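Local coordinates for protein mycobacterial cidal antitoxin MbcA (Mycobacterium tuberculosis, PDB 6FKG) that neutralises the NAD+ phosphorylase toxin MbcT as its cognate type II antitoxin, blocking access to the toxin active site, at residues 73-76 with 77-81; 97-100 with 101-105. All blocks are in the same frame, centred on the assembly; numbering follows the deposited sequence.

Overall arrangement
Both interactions are local contacts within the C-terminal toxin-binding domain of this all-helical antitoxin, and they follow one another in the chain. Interaction 1 (73-76 with 77-81) is where helix 71-78 runs out into a loop; interaction 2 (97-100 with 101-105) spans the entry to helix 99-110 and its first turns, with helix 90-95 in between. Their centres lie about 14 Å apart, yet they touch through the indole of Trp77: CZ2 of Trp77 is 3.7 Å from CD2 of Leu105, and Val102 packs on the same ring. The Trp77 ring thus packs the two helices together. Residues of both contacts also touch MbcT, consistent with the antitoxin's blocking role.

Interaction 1 of 2, residues 73-76 with 77-81; sequences QANV and WMFSP
With chi1 at -60°, Ser80 has its OG opposite its own carbonyl carbon and beside its backbone N, which turns the hydroxyl back onto the last turn of helix 71-78; there OG gives a hydrogen bond of 2.7 Å to Val76 O. Phe79 has a similar first torsion, -54°, and its ring swings beside Asn75 instead. Val76 O also accepts from Phe79 N at 3.0 Å. The two donors approach from opposite faces of the carbonyl plane, each well above it, so neither uses a lone-pair direction. CG1 of Val76 lies against the same hydroxyl, 3.4 Å from Ser80 OG.

One turn back, Trp77 N bonds Gln73 O, while Met78 N is shared between Ala74 O and, weakly, Asn75 O. Phe79 CD2 comes within 3.2 Å of Asn75 O, approaching obliquely, while the Asn75 amide and the phenyl ring are turned 54° apart. The Asn75 amide is held elsewhere, by ND2 to Leu19 O. Trp77 and Met78 lead inward against Leu65 of helix 52-65, whereas Ser80 packs on Ser78 of the MbcT chain. The two donors on Val76 O, one backbone and one side-chain, hold Phe79 and Ser80 against the turn before them, and the serine hydroxyl satisfies its own donor need within the turn.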
# COMPACT_ATOMS: atom_id res chain seq x y z
N GLN C 73 -41.20 1.13 -2.76
CA GLN C 73 -40.38 0.19 -2.00
C GLN C 73 -38.93 0.21 -2.46
O GLN C 73 -38.01 -0.00 -1.68
CB GLN C 73 -40.96 -1.23 -2.10
CG GLN C 73 -42.18 -1.45 -1.17
CD GLN C 73 -43.42 -0.70 -1.62
OE1 GLN C 73 -43.74 -0.68 -2.81
NE2 GLN C 73 -44.14 -0.08 -0.67
N ALA C 74 -38.72 0.48 -3.75
CA ALA C 74 -37.38 0.59 -4.28
C ALA C 74 -36.67 1.75 -3.60
O ALA C 74 -35.52 1.64 -3.18
CB ALA C 74 -37.42 0.79 -5.79
N ASN C 75 -37.39 2.85 -3.46
CA ASN C 75 -36.84 4.02 -2.81
C ASN C 75 -36.43 3.74 -1.36
O ASN C 75 -35.30 4.02 -0.96
CB ASN C 75 -37.87 5.15 -2.88
CG ASN C 75 -37.36 6.43 -2.29
OD1 ASN C 75 -37.19 6.55 -1.08
ND2 ASN C 75 -37.13 7.42 -3.14
N VAL C 76 -37.35 3.19 -0.57
CA VAL C 76 -37.04 2.80 0.81
C VAL C 76 -35.85 1.83 0.88
O VAL C 76 -34.98 1.94 1.75
CB VAL C 76 -38.26 2.12 1.46
CG1 VAL C 76 -37.91 1.57 2.84
CG2 VAL C 76 -39.46 3.09 1.53
N TRP C 77 -35.83 0.87 -0.03
CA TRP C 77 -34.76 -0.14 -0.07
C TRP C 77 -33.36 0.46 -0.19
O TRP C 77 -32.41 -0.04 0.42
CB TRP C 77 -35.02 -1.09 -1.24
CG TRP C 77 -34.11 -2.26 -1.37
CD1 TRP C 77 -34.28 -3.49 -0.79
CD2 TRP C 77 -32.93 -2.35 -2.19
NE1 TRP C 77 -33.25 -4.33 -1.19
CE2 TRP C 77 -32.42 -3.65 -2.04
CE3 TRP C 77 -32.25 -1.44 -3.01
CZ2 TRP C 77 -31.25 -4.08 -2.69
CZ3 TRP C 77 -31.09 -1.87 -3.67
CH2 TRP C 77 -30.61 -3.17 -3.51
N MET C 78 -33.24 1.53 -0.97
CA MET C 78 -31.95 2.18 -1.15
C MET C 78 -31.39 2.68 0.17
O MET C 78 -30.17 2.69 0.34
CB MET C 78 -32.05 3.36 -2.14
CG MET C 78 -32.31 2.96 -3.57
SD MET C 78 -30.90 2.13 -4.32
CE MET C 78 -29.68 3.43 -4.28
N PHE C 79 -32.26 3.04 1.12
CA PHE C 79 -31.80 3.65 2.36
C PHE C 79 -32.02 2.78 3.59
O PHE C 79 -31.88 3.23 4.73
CB PHE C 79 -32.47 5.02 2.53
CG PHE C 79 -32.28 5.90 1.34
CD1 PHE C 79 -31.04 6.49 1.09
CD2 PHE C 79 -33.30 6.10 0.42
CE1 PHE C 79 -30.84 7.27 -0.03
CE2 PHE C 79 -33.11 6.88 -0.70
CZ PHE C 79 -31.88 7.47 -0.93
N SER C 80 -32.32 1.51 3.35
CA SER C 80 -32.56 0.58 4.44
C SER C 80 -31.35 -0.30 4.65
O SER C 80 -30.88 -0.93 3.70
CB SER C 80 -33.78 -0.29 4.17
OG SER C 80 -34.95 0.51 4.02
N PRO C 81 -30.85 -0.36 5.89
CA PRO C 81 -29.81 -1.33 6.25
C PRO C 81 -30.26 -2.71 5.83
O PRO C 81 -31.36 -3.14 6.17
CB PRO C 81 -29.70 -1.20 7.77
CG PRO C 81 -30.14 0.22 8.04
CD PRO C 81 -31.24 0.48 7.04

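Interaction 2 of 2, residues 97-100 with 101-105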
# COMPACT_ATOMS: atom_id res chain seq x y z
N GLY C 97 -18.49 3.26 -4.01
CA GLY C 97 -17.89 2.56 -5.13
C GLY C 97 -18.24 1.09 -5.28
O GLY C 97 -17.72 0.41 -6.17
N GLU C 98 -19.13 0.59 -4.43
CA GLU C 98 -19.47 -0.84 -4.46
C GLU C 98 -20.78 -1.12 -5.18
O GLU C 98 -21.51 -2.04 -4.80
CB GLU C 98 -19.52 -1.39 -3.03
CG GLU C 98 -18.21 -1.22 -2.29
CD GLU C 98 -18.33 -1.54 -0.81
OE1 GLU C 98 -18.92 -2.59 -0.46
OE2 GLU C 98 -17.84 -0.74 0.01
N TYR C 99 -21.08 -0.35 -6.23
CA TYR C 99 -22.33 -0.56 -6.97
C TYR C 99 -22.42 -1.98 -7.57
O TYR C 99 -23.51 -2.49 -7.76
CB TYR C 99 -22.49 0.48 -8.09
CG TYR C 99 -21.67 0.17 -9.33
CD1 TYR C 99 -20.29 0.39 -9.34
CD2 TYR C 99 -22.26 -0.36 -10.47
CE1 TYR C 99 -19.54 0.10 -10.44
CE2 TYR C 99 -21.50 -0.66 -11.59
CZ TYR C 99 -20.14 -0.42 -11.57
OH TYR C 99 -19.35 -0.70 -12.66
N GLN C 100 -21.28 -2.60 -7.86
CA GLN C 100 -21.33 -3.92 -8.49
C GLN C 100 -21.97 -4.93 -7.55
O GLN C 100 -22.75 -5.78 -7.99
CB GLN C 100 -19.94 -4.38 -8.92
CG GLN C 100 -19.48 -3.79 -10.25
CD GLN C 100 -20.19 -4.42 -11.44
OE1 GLN C 100 -20.98 -5.36 -11.29
NE2 GLN C 100 -19.90 -3.92 -12.63
N ARG C 101 -21.67 -4.82 -6.26
CA ARG C 101 -22.25 -5.73 -5.27
C ARG C 101 -23.75 -5.53 -5.19
O ARG C 101 -24.52 -6.49 -5.02
CB ARG C 101 -21.63 -5.51 -3.88
CG ARG C 101 -22.20 -6.42 -2.78
CD ARG C 101 -21.32 -7.64 -2.57
NE ARG C 101 -21.89 -8.65 -1.67
CZ ARG C 101 -21.98 -8.53 -0.35
NH1 ARG C 101 -21.56 -7.43 0.27
NH2 ARG C 101 -22.52 -9.52 0.36
N VAL C 102 -24.18 -4.27 -5.28
CA VAL C 102 -25.61 -3.95 -5.27
C VAL C 102 -26.31 -4.55 -6.49
O VAL C 102 -27.39 -5.12 -6.39
CB VAL C 102 -25.84 -2.43 -5.22
CG1 VAL C 102 -27.33 -2.12 -5.21
CG2 VAL C 102 -25.13 -1.82 -3.99
N LEU C 103 -25.71 -4.39 -7.67
CA LEU C 103 -26.26 -5.01 -8.88
C LEU C 103 -26.33 -6.53 -8.76
O LEU C 103 -27.28 -7.16 -9.26
CB LEU C 103 -25.42 -4.63 -10.11
CG LEU C 103 -25.46 -3.15 -10.51
CD1 LEU C 103 -24.59 -2.91 -11.76
CD2 LEU C 103 -26.91 -2.69 -10.75
N ALA C 104 -25.32 -7.12 -8.13
CA ALA C 104 -25.30 -8.57 -7.95
C ALA C 104 -26.45 -9.00 -7.03
O ALA C 104 -27.16 -9.98 -7.32
CB ALA C 104 -23.94 -9.04 -7.40
N LEU C 105 -26.66 -8.26 -5.93
CA LEU C 105 -27.81 -8.56 -5.06
C LEU C 105 -29.15 -8.44 -5.83
O LEU C 105 -30.01 -9.30 -5.72
CB LEU C 105 -27.82 -7.64 -3.83
CG LEU C 105 -29.07 -7.73 -2.93
CD1 LEU C 105 -29.34 -9.17 -2.51
CD2 LEU C 105 -28.95 -6.84 -1.70
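Tyr99 and Leu103 meet one turn apart at the start of helix 99-110, just after a Schellman motif has ended helix 90-95. Gly97, with positive phi, is the C-prime residue of that motif, and Glu98 follows as N-cap of the new helix, its O taking a weak bond from Arg101 N.

The tight part is on the Tyr99 side. Its chi1 of 79° places CG between the backbone N and the carbonyl carbon, and from there CD2 of the ring meets Leu103 CD1 at 3.7 Å, the methyl approaching obliquely. Beneath this pair runs the helix bond from Leu103 N to Tyr99 O, 2.9 Å. Leu103 CG is 3.4 Å from Tyr99 O, and Val102 sends its CB to the same carbonyl.

The looser side carries the charges. Glu98 OE1 and Arg101 NH1 are opposite in charge but 5.6 Å apart, and each looks elsewhere: Glu98 forms a salt bridge with Arg88, and Arg101 with Glu86. Both residues are partly exposed. Val102 and Leu103 pack on Val61 and Ala64 of helix 52-65, and two MbcT chains also reach the helix: Phe44 of one touches Arg101, Ala104 and Leu105, and Leu53 of the other touches Tyr99 and Gln100.

The first torsion of Gln100 puts its CG on one face of the Tyr99 ring, toward the rim and 3.7 Å above the plane; the bend at chi2 then turns the amide back to the phenol. NE2 gives a weak bond to Leu52 O of a neighbouring MbcT chain, and NE2 of Gln100 also bonds Tyr99 OH at 3.3 Å, with the oxygen 31° out of the amide plane.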